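PDB 4XT0: protein LigF from Sphingobium sp. SYK-6, which cleaves beta-aryl ether bonds of lignin with the help of glutathione, as a member of the glutathione S-transferase superfamily. Local coordinates for residues 173-178 with 224-229; 57-62 with 66-71; 232-237 with 241-246. All coordinates share one frame; numbering follows the deposited sequence.

How the contacts relate
Contact 1 is the buried one, a purely apolar meeting of helices 161-182 and 224-235 in the helical C-terminal domain. Contact 3 continues along the second of these helices, whose start belongs to contact 1 and whose end to contact 3; it lies at the surface, so amide, carboxylate and backbone groups replace the methyl groups. Contact 2 is partly buried and belongs to the other, thioredoxin-like domain, on the opposite side of the chain's centre from contact 1, the two centres being about 28 Å apart. It joins strands instead of helices, its backbone bonds lead into the glutathione pocket, and it alone of the three is reached by the second subunit.

Contact 1: 173-178 with 224-229; sequences VSVARL and PGLCAW
Val175 and Leu178, one helical turn apart on helix 161-182, receive Leu226 from the first turn of helix 224-235 in a small, buried helix-to-helix contact of branched aliphatic side chains. The leucine works as a fork. Its CG lies opposite the backbone N (chi1 177°), which carries both methyls across to the other helix: CD2 reaches Val175 CG1 at 3.9 Å, while CD1 meets Leu178 CD1 at 4.1 Å. CD1 of Leu226 also lies 4.2 Å from Leu178 CB, and the side chain of Leu226 crosses that of Val175 at about a right angle. Branched residues suit such a place because they fill volume without bringing a polar group inside. With an alanine here both methyls would be gone, and Val175 and Leu178 would probably face a gap between the two helices. Polar support comes from just beyond the apolar patch: the carboxylate of Glu179 accepts the backbone N-H groups of Gly225 and Leu226, amides at a helix start that have no preceding turn to bond to. Helix 195-204 completes the surroundings, Asn200 touching both Leu178 and Trp229, and Trp229 giving its indole NE1 to Asp197. The contact thus joins two helices of the all-helical C-terminal domain of the glutathione transferase fold.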
loop_
_atom_site.group_PDB
_atom_site.type_symbol
_atom_site.label_atom_id
_atom_site.label_comp_id
_atom_site.label_asym_id
_atom_site.label_seq_id
_atom_site.Cartn_x
_atom_site.Cartn_y
_atom_site.Cartn_z
ATOM N N VAL A 173 1.302 15.901 8.470
ATOM C CA VAL A 173 0.911 15.863 7.061
ATOM C C VAL A 173 -0.379 15.080 6.889
ATOM O O VAL A 173 -1.281 15.520 6.170
ATOM C CB VAL A 173 2.002 15.233 6.162
ATOM C CG1 VAL A 173 1.452 14.962 4.768
ATOM C CG2 VAL A 173 3.208 16.138 6.082
ATOM N N SER A 174 -0.474 13.937 7.571
ATOM C CA SER A 174 -1.623 13.042 7.415
ATOM C C SER A 174 -2.914 13.686 7.887
ATOM O O SER A 174 -3.956 13.582 7.240
ATOM C CB SER A 174 -1.406 11.731 8.183
ATOM O OG SER A 174 -0.325 10.986 7.655
ATOM N N VAL A 175 -2.836 14.339 9.036
ATOM C CA VAL A 175 -3.987 14.996 9.637
ATOM C C VAL A 175 -4.442 16.217 8.818
ATOM O O VAL A 175 -5.646 16.455 8.670
ATOM C CB VAL A 175 -3.654 15.400 11.097
ATOM C CG1 VAL A 175 -4.520 16.546 11.568
ATOM C CG2 VAL A 175 -3.786 14.182 12.002
ATOM N N ALA A 176 -3.487 16.984 8.289
ATOM C CA ALA A 176 -3.810 18.097 7.398
ATOM C C ALA A 176 -4.528 17.600 6.136
ATOM O O ALA A 176 -5.465 18.233 5.655
ATOM C CB ALA A 176 -2.542 18.881 7.017
ATOM N N ARG A 177 -4.102 16.459 5.605
ATOM C CA ARG A 177 -4.720 15.942 4.385
ATOM C C ARG A 177 -6.182 15.545 4.624
ATOM O O ARG A 177 -7.054 15.789 3.788
ATOM C CB ARG A 177 -3.936 14.743 3.850
ATOM C CG ARG A 177 -4.562 14.125 2.610
ATOM C CD ARG A 177 -4.615 15.142 1.471
ATOM N NE ARG A 177 -5.335 14.604 0.324
ATOM C CZ ARG A 177 -6.640 14.749 0.127
ATOM N NH1 ARG A 177 -7.371 15.435 1.000
ATOM N NH2 ARG A 177 -7.210 14.212 -0.943
ATOM N N LEU A 178 -6.434 14.930 5.773
ATOM C CA LEU A 178 -7.773 14.512 6.145
ATOM C C LEU A 178 -8.672 15.716 6.334
ATOM O O LEU A 178 -9.829 15.707 5.905
ATOM C CB LEU A 178 -7.743 13.661 7.425
ATOM C CG LEU A 178 -7.210 12.235 7.257
ATOM C CD1 LEU A 178 -6.891 11.620 8.616
ATOM C CD2 LEU A 178 -8.212 11.357 6.509
ATOM N N PRO A 224 -11.452 20.879 12.970
ATOM C CA PRO A 224 -12.881 20.673 13.234
ATOM C C PRO A 224 -13.522 19.664 12.284
ATOM O O PRO A 224 -14.389 18.905 12.708
ATOM C CB PRO A 224 -13.483 22.069 13.022
ATOM C CG PRO A 224 -12.544 22.736 12.088
ATOM C CD PRO A 224 -11.181 22.250 12.506
ATOM N N GLY A 225 -13.100 19.658 11.022
ATOM C CA GLY A 225 -13.618 18.711 10.056
ATOM C C GLY A 225 -13.324 17.281 10.473
ATOM O O GLY A 225 -14.216 16.435 10.526
ATOM N N LEU A 226 -12.058 17.014 10.762
ATOM C CA LEU A 226 -11.627 15.696 11.211
ATOM C C LEU A 226 -12.399 15.251 12.470
ATOM O O LEU A 226 -12.888 14.116 12.548
ATOM C CB LEU A 226 -10.113 15.715 11.472
ATOM C CG LEU A 226 -9.441 14.455 12.010
ATOM C CD1 LEU A 226 -9.712 13.300 11.094
ATOM C CD2 LEU A 226 -7.940 14.678 12.144
ATOM N N CYS A 227 -12.518 16.157 13.440
ATOM C CA CYS A 227 -13.238 15.859 14.680
ATOM C C CYS A 227 -14.727 15.562 14.479
ATOM O O CYS A 227 -15.272 14.679 15.139
ATOM C CB CYS A 227 -13.088 17.009 15.674
ATOM S SG CYS A 227 -11.419 17.199 16.333
ATOM N N ALA A 228 -15.397 16.296 13.594
ATOM C CA ALA A 228 -16.819 16.033 13.344
ATOM C C ALA A 228 -17.003 14.667 12.676
ATOM O O ALA A 228 -17.950 13.938 12.974
ATOM C CB ALA A 228 -17.435 17.139 12.489
ATOM N N TRP A 229 -16.082 14.327 11.780
ATOM C CA TRP A 229 -16.066 13.026 11.114
ATOM C C TRP A 229 -15.843 11.895 12.131
ATOM O O TRP A 229 -16.564 10.891 12.122
ATOM C CB TRP A 229 -14.990 13.042 10.023
ATOM C CG TRP A 229 -14.625 11.734 9.347
ATOM C CD1 TRP A 229 -15.271 11.135 8.294
ATOM C CD2 TRP A 229 -13.469 10.923 9.624
ATOM N NE1 TRP A 229 -14.601 9.991 7.922
ATOM C CE2 TRP A 229 -13.499 9.840 8.710
ATOM C CE3 TRP A 229 -12.426 11.005 10.552
ATOM C CZ2 TRP A 229 -12.519 8.835 8.716
ATOM C CZ3 TRP A 229 -11.448 10.007 10.545
ATOM C CH2 TRP A 229 -11.505 8.940 9.629
#

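Contact 2: 57-62 with 66-71; sequences VPALWH and VVTEST. With GSH (glutathione), chain B.
Leu60 and Val67 form the tight centre of this contact, an antiparallel hydrogen-bonded pair in the hairpin of strands 59-62 and 65-68. Leu60 N reaches Val67 O at 2.7 Å and Val67 N reaches Leu60 O at the same distance, both bonds nearly straight and in the carbonyl plane. Their side chains share one side of the sheet, where Ile73 of helix 70-80 covers them, and Val67 also meets Phe94 of the second subunit; aliphatic residues suit a face so enclosed. Toward the turn the contact is more open to solvent. Trp61 and Val66, both partly exposed, lie on the reverse side, where Val66 CG2 comes within 4.0 Å of Trp61 CD1 and the side chains cross at about a right angle.

This hairpin forms one edge of the thioredoxin-like sheet of glutathione transferases, strand 65-68 outermost within the chain, and Pro58 is the fold's hallmark cis-proline. The cis bond between Val57 and Pro58 goes with a Val57 backbone that faces glutathione: Val57 O accepts the ligand's N2 at 2.7 Å, and Val57 N gives a longer bond to its O2. Here the strands part, and a water links them, donating to Pro58 O and to glutathione O11 while accepting from Glu69 N. Glu69, with an unusual positive phi of 74°, precedes helix 70-80 as its N-cap. Its OE1 takes the ligand's N1 at 2.7 Å and also a salt bridge from Lys104 of the second subunit. At the helix start Ser70 N donates to O11 at 2.8 Å, and Ser70 OG to O12 at 2.7 Å, where the positive end of the helix dipole is likely to stabilise the ligand's carboxylate. A small serine suits this position, since Pro58 CG packs 3.9 Å from its CB.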
loop_
_atom_site.group_PDB
_atom_site.type_symbol
_atom_site.label_atom_id
_atom_site.label_comp_id
_atom_site.label_asym_id
_atom_site.label_seq_id
_atom_site.Cartn_x
_atom_site.Cartn_y
_atom_site.Cartn_z
ATOM N N VAL A 57 -1.993 -10.027 13.054
ATOM C CA VAL A 57 -3.438 -9.906 12.932
ATOM C C VAL A 57 -3.718 -8.674 12.061
ATOM O O VAL A 57 -2.864 -7.793 11.954
ATOM C CB VAL A 57 -4.124 -9.775 14.319
ATOM C CG1 VAL A 57 -3.893 -11.030 15.167
ATOM C CG2 VAL A 57 -3.640 -8.509 15.064
ATOM N N PRO A 58 -4.908 -8.596 11.440
ATOM C CA PRO A 58 -6.012 -9.557 11.471
ATOM C C PRO A 58 -5.893 -10.670 10.446
ATOM O O PRO A 58 -5.147 -10.587 9.460
ATOM C CB PRO A 58 -7.233 -8.683 11.160
ATOM C CG PRO A 58 -6.684 -7.665 10.225
ATOM C CD PRO A 58 -5.333 -7.321 10.835
ATOM N N ALA A 59 -6.655 -11.726 10.685
ATOM C CA ALA A 59 -6.755 -12.824 9.740
ATOM C C ALA A 59 -8.218 -13.266 9.710
ATOM O O ALA A 59 -8.838 -13.415 10.759
ATOM C CB ALA A 59 -5.810 -13.981 10.136
ATOM N N LEU A 60 -8.784 -13.410 8.513
ATOM C CA LEU A 60 -10.164 -13.893 8.384
ATOM C C LEU A 60 -10.185 -15.337 7.948
ATOM O O LEU A 60 -9.529 -15.706 6.979
ATOM C CB LEU A 60 -10.964 -13.069 7.370
ATOM C CG LEU A 60 -12.424 -13.538 7.189
ATOM C CD1 LEU A 60 -13.295 -12.902 8.280
ATOM C CD2 LEU A 60 -12.971 -13.198 5.800
ATOM N N TRP A 61 -10.959 -16.149 8.657
ATOM C CA TRP A 61 -11.160 -17.549 8.290
ATOM C C TRP A 61 -12.567 -17.690 7.717
ATOM O O TRP A 61 -13.552 -17.305 8.361
ATOM C CB TRP A 61 -10.964 -18.441 9.521
ATOM C CG TRP A 61 -10.966 -19.928 9.297
ATOM C CD1 TRP A 61 -9.870 -20.736 9.158
ATOM C CD2 TRP A 61 -12.111 -20.799 9.260
ATOM N NE1 TRP A 61 -10.263 -22.045 9.022
ATOM C CE2 TRP A 61 -11.629 -22.112 9.081
ATOM C CE3 TRP A 61 -13.491 -20.594 9.362
ATOM C CZ2 TRP A 61 -12.484 -23.219 8.996
ATOM C CZ3 TRP A 61 -14.338 -21.692 9.276
ATOM C CH2 TRP A 61 -13.832 -22.985 9.088
ATOM N N HIS A 62 -12.670 -18.208 6.499
ATOM C CA HIS A 62 -13.981 -18.336 5.867
ATOM C C HIS A 62 -14.066 -19.683 5.168
ATOM O O HIS A 62 -13.454 -19.893 4.119
ATOM C CB HIS A 62 -14.245 -17.173 4.902
ATOM C CG HIS A 62 -15.549 -17.277 4.166
ATOM N ND1 HIS A 62 -15.728 -16.754 2.907
ATOM C CD2 HIS A 62 -16.726 -17.849 4.515
ATOM C CE1 HIS A 62 -16.968 -17.000 2.503
ATOM N NE2 HIS A 62 -17.591 -17.667 3.460
ATOM N N VAL A 66 -8.131 -18.864 4.620
ATOM C CA VAL A 66 -7.662 -17.719 5.405
ATOM C C VAL A 66 -7.332 -16.510 4.520
ATOM O O VAL A 66 -6.554 -16.617 3.579
ATOM C CB VAL A 66 -6.419 -18.083 6.221
ATOM C CG1 VAL A 66 -5.980 -16.883 7.053
ATOM C CG2 VAL A 66 -6.714 -19.290 7.099
ATOM N N VAL A 67 -7.953 -15.378 4.823
ATOM C CA VAL A 67 -7.681 -14.122 4.144
ATOM C C VAL A 67 -6.909 -13.203 5.109
ATOM O O VAL A 67 -7.332 -12.996 6.253
ATOM C CB VAL A 67 -9.010 -13.450 3.668
ATOM C CG1 VAL A 67 -8.724 -12.142 2.907
ATOM C CG2 VAL A 67 -9.801 -14.433 2.799
ATOM N N THR A 68 -5.769 -12.674 4.661
ATOM C CA THR A 68 -4.998 -11.726 5.471
ATOM C C THR A 68 -4.841 -10.375 4.765
ATOM O O THR A 68 -5.257 -10.233 3.600
ATOM C CB THR A 68 -3.585 -12.248 5.793
ATOM O OG1 THR A 68 -2.866 -12.421 4.571
ATOM C CG2 THR A 68 -3.633 -13.583 6.550
ATOM N N GLU A 69 -4.187 -9.437 5.475
ATOM C CA GLU A 69 -4.068 -8.003 5.133
ATOM C C GLU A 69 -5.399 -7.285 5.386
ATOM O O GLU A 69 -6.363 -7.515 4.675
ATOM C CB GLU A 69 -3.622 -7.791 3.672
ATOM C CG GLU A 69 -2.232 -8.338 3.378
ATOM C CD GLU A 69 -1.158 -7.614 4.169
ATOM O OE1 GLU A 69 -1.143 -6.358 4.160
ATOM O OE2 GLU A 69 -0.351 -8.304 4.821
ATOM N N SER A 70 -5.436 -6.418 6.402
ATOM C CA SER A 70 -6.678 -5.750 6.810
ATOM C C SER A 70 -7.488 -5.163 5.643
ATOM O O SER A 70 -8.683 -5.432 5.522
ATOM C CB SER A 70 -6.364 -4.658 7.842
ATOM O OG SER A 70 -5.423 -3.714 7.342
ATOM N N THR A 71 -6.842 -4.401 4.763
ATOM C CA THR A 71 -7.549 -3.775 3.643
ATOM C C THR A 71 -8.140 -4.821 2.684
ATOM O O THR A 71 -9.239 -4.646 2.172
ATOM C CB THR A 71 -6.616 -2.838 2.856
ATOM O OG1 THR A 71 -6.128 -1.812 3.728
ATOM C CG2 THR A 71 -7.350 -2.194 1.637
HETATM N N1 GSH B . -0.204 -5.187 6.446
HETATM C CA1 GSH B . -0.852 -5.876 7.572
HETATM C C1 GSH B . -2.354 -5.616 7.620
HETATM O O11 GSH B . -3.110 -6.485 8.008
HETATM O O12 GSH B . -2.867 -4.430 7.257
HETATM C CB1 GSH B . -0.202 -5.376 8.878
HETATM C CG1 GSH B . -0.752 -6.206 10.034
HETATM C CD1 GSH B . -0.224 -5.669 11.352
HETATM O OE1 GSH B . 0.656 -4.831 11.362
HETATM N N2 GSH B . -0.745 -6.132 12.506
HETATM C CA2 GSH B . -0.255 -5.637 13.802
HETATM C C2 GSH B . 0.346 -6.791 14.577
HETATM O O2 GSH B . -0.021 -7.928 14.336
HETATM C CB2 GSH B . -1.436 -5.093 14.618
HETATM S SG2 GSH B . -2.087 -3.534 13.935
HETATM N N3 GSH B . 1.278 -6.574 15.550
HETATM C CA3 GSH B . 1.808 -7.724 16.302
HETATM C C3 GSH B . 3.245 -8.069 15.974
HETATM O O31 GSH B . 3.873 -8.754 16.752
HETATM O O32 GSH B . 3.830 -7.637 14.839
HETATM O O HOH W 1 -3.111 -9.284 8.201
#

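Contact 3: 232-237 with 241-246; sequences RINARP and EMFEKS
Phe243 turns its CG opposite its own carbonyl carbon (chi1 -75°), which swings the ring toward Asn234, while Glu241 sets CG opposite its backbone N and runs extended from there, carrying its carboxylate out to where Lys245 NZ meets it. Phe243 and Glu241 belong to helix 237-244, the last of the chain, which follows helix 224-235 after a break at Arg236, both in the helical C-terminal domain of the glutathione transferase fold. Arg236 is the N-cap of the new helix, and Pro237 opens its first turn; a proline fits there because that turn's amide nitrogens have no carbonyl before them to bond to. Its carbonyl then starts the helical pattern: Glu241 N donates to Pro237 O at 2.9 Å, the donor tilted 26° from the carbonyl plane.

Beyond this turn the helices touch lightly. Asn234 OD1 comes to 3.8 Å from Phe243 CE2, the amide and ring planes being 34° apart. The amide's stronger polar partner lies elsewhere: its ND2 is hydrogen-bonded to Asn205 OD1. One face of the Phe243 ring carries the methyl CE of Met242, offset toward the rim, and Met242 itself packs on Leu18 and Tyr25 of helix 15-26. Thus the last helix of the chain lies back against the thioredoxin-like domain.

Charged groups pair beside Tyr25, Glu241 partly exposed and Lys245 exposed. Lys245, one turn on from Glu241, bridges to its OE2 with NZ at 2.8 Å, approaching the anti side of the carboxylate. A Tris molecule, probably from the crystallisation liquor, bonds to both of these groups. At the chain end Ser246 folds back, its OG donating to Met242 O at 2.6 Å and also bonded to Gln33 NE2.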
loop_
_atom_site.group_PDB
_atom_site.type_symbol
_atom_site.label_atom_id
_atom_site.label_comp_id
_atom_site.label_asym_id
_atom_site.label_seq_id
_atom_site.Cartn_x
_atom_site.Cartn_y
_atom_site.Cartn_z
ATOM N N ARG A 232 -19.030 11.553 14.014
ATOM C CA ARG A 232 -20.015 11.002 13.091
ATOM C C ARG A 232 -19.910 9.469 13.014
ATOM O O ARG A 232 -20.897 8.743 13.166
ATOM C CB ARG A 232 -19.798 11.659 11.710
ATOM C CG ARG A 232 -20.638 11.178 10.546
ATOM C CD ARG A 232 -20.436 12.096 9.309
ATOM N NE ARG A 232 -20.641 13.508 9.656
ATOM C CZ ARG A 232 -19.706 14.456 9.573
ATOM N NH1 ARG A 232 -18.493 14.175 9.109
ATOM N NH2 ARG A 232 -19.991 15.702 9.936
ATOM N N ILE A 233 -18.704 8.973 12.795
ATOM C CA ILE A 233 -18.518 7.535 12.668
ATOM C C ILE A 233 -18.774 6.853 14.014
ATOM O O ILE A 233 -19.422 5.805 14.075
ATOM C CB ILE A 233 -17.114 7.211 12.138
ATOM C CG1 ILE A 233 -16.961 7.833 10.750
ATOM C CG2 ILE A 233 -16.896 5.714 12.082
ATOM C CD1 ILE A 233 -15.606 7.657 10.156
ATOM N N ASN A 234 -18.304 7.470 15.094
ATOM C CA ASN A 234 -18.546 6.934 16.430
ATOM C C ASN A 234 -20.032 6.889 16.827
ATOM O O ASN A 234 -20.415 6.142 17.729
ATOM C CB ASN A 234 -17.758 7.743 17.466
ATOM C CG ASN A 234 -16.369 7.174 17.709
ATOM O OD1 ASN A 234 -16.226 6.009 18.058
ATOM N ND2 ASN A 234 -15.346 7.993 17.531
ATOM N N ALA A 235 -20.868 7.686 16.159
ATOM C CA ALA A 235 -22.303 7.668 16.430
ATOM C C ALA A 235 -23.064 6.577 15.649
ATOM O O ALA A 235 -24.231 6.295 15.946
ATOM C CB ALA A 235 -22.906 9.034 16.131
ATOM N N ARG A 236 -22.422 5.979 14.645
ATOM C CA ARG A 236 -23.074 4.947 13.831
ATOM C C ARG A 236 -23.392 3.735 14.690
ATOM O O ARG A 236 -22.557 3.319 15.479
ATOM C CB ARG A 236 -22.195 4.530 12.646
ATOM C CG ARG A 236 -21.863 5.661 11.675
ATOM C CD ARG A 236 -20.982 5.161 10.522
ATOM N NE ARG A 236 -21.604 4.053 9.792
ATOM C CZ ARG A 236 -22.433 4.219 8.766
ATOM N NH1 ARG A 236 -22.720 5.443 8.341
ATOM N NH2 ARG A 236 -22.963 3.167 8.154
ATOM N N PRO A 237 -24.605 3.165 14.540
ATOM C CA PRO A 237 -25.008 2.017 15.365
ATOM C C PRO A 237 -24.056 0.817 15.278
ATOM O O PRO A 237 -23.794 0.196 16.303
ATOM C CB PRO A 237 -26.392 1.665 14.810
ATOM C CG PRO A 237 -26.925 2.991 14.334
ATOM C CD PRO A 237 -25.724 3.668 13.722
ATOM N N GLU A 241 -21.933 -0.695 18.279
ATOM C CA GLU A 241 -22.075 -2.127 18.560
ATOM C C GLU A 241 -20.711 -2.834 18.623
ATOM O O GLU A 241 -20.485 -3.692 19.480
ATOM C CB GLU A 241 -22.952 -2.805 17.508
ATOM C CG GLU A 241 -23.215 -4.281 17.788
ATOM C CD GLU A 241 -23.846 -4.997 16.602
ATOM O OE1 GLU A 241 -24.005 -4.359 15.540
ATOM O OE2 GLU A 241 -24.177 -6.196 16.730
ATOM N N MET A 242 -19.819 -2.472 17.703
ATOM C CA MET A 242 -18.483 -3.054 17.648
ATOM C C MET A 242 -17.764 -2.835 18.985
ATOM O O MET A 242 -17.242 -3.774 19.602
ATOM C CB MET A 242 -17.685 -2.445 16.484
ATOM C CG MET A 242 -16.232 -2.921 16.408
ATOM S SD MET A 242 -15.261 -2.115 15.117
ATOM C CE MET A 242 -15.319 -0.411 15.691
ATOM N N PHE A 243 -17.764 -1.593 19.453
ATOM C CA PHE A 243 -17.066 -1.275 20.699
ATOM C C PHE A 243 -17.765 -1.884 21.919
ATOM O O PHE A 243 -17.113 -2.252 22.903
ATOM C CB PHE A 243 -16.934 0.241 20.873
ATOM C CG PHE A 243 -15.880 0.865 19.993
ATOM C CD1 PHE A 243 -14.538 0.577 20.183
ATOM C CD2 PHE A 243 -16.232 1.770 19.003
ATOM C CE1 PHE A 243 -13.565 1.163 19.381
ATOM C CE2 PHE A 243 -15.264 2.360 18.194
ATOM C CZ PHE A 243 -13.930 2.050 18.383
ATOM N N GLU A 244 -19.087 -2.002 21.849
ATOM C CA GLU A 244 -19.847 -2.577 22.949
ATOM C C GLU A 244 -19.558 -4.064 23.108
ATOM O O GLU A 244 -19.544 -4.591 24.225
ATOM C CB GLU A 244 -21.347 -2.362 22.735
ATOM C CG GLU A 244 -22.221 -2.959 23.833
ATOM C CD GLU A 244 -23.497 -3.600 23.304
ATOM O OE1 GLU A 244 -24.001 -4.539 23.964
ATOM O OE2 GLU A 244 -23.996 -3.166 22.239
ATOM N N LYS A 245 -19.341 -4.742 21.984
ATOM C CA LYS A 245 -19.210 -6.202 21.989
ATOM C C LYS A 245 -17.763 -6.668 21.896
ATOM O O LYS A 245 -17.493 -7.823 21.582
ATOM C CB LYS A 245 -20.035 -6.809 20.846
ATOM C CG LYS A 245 -21.524 -6.848 21.155
ATOM C CD LYS A 245 -22.322 -7.397 19.993
ATOM C CE LYS A 245 -23.802 -7.393 20.324
ATOM N NZ LYS A 245 -24.612 -7.601 19.094
ATOM N N SER A 246 -16.836 -5.768 22.187
ATOM C CA SER A 246 -15.424 -6.098 22.114
ATOM C C SER A 246 -14.781 -5.946 23.490
ATOM O O SER A 246 -13.665 -5.442 23.633
ATOM C CB SER A 246 -14.722 -5.217 21.078
ATOM O OG SER A 246 -15.212 -5.462 19.757
ATOM O OXT SER A 246 -15.384 -6.324 24.497
#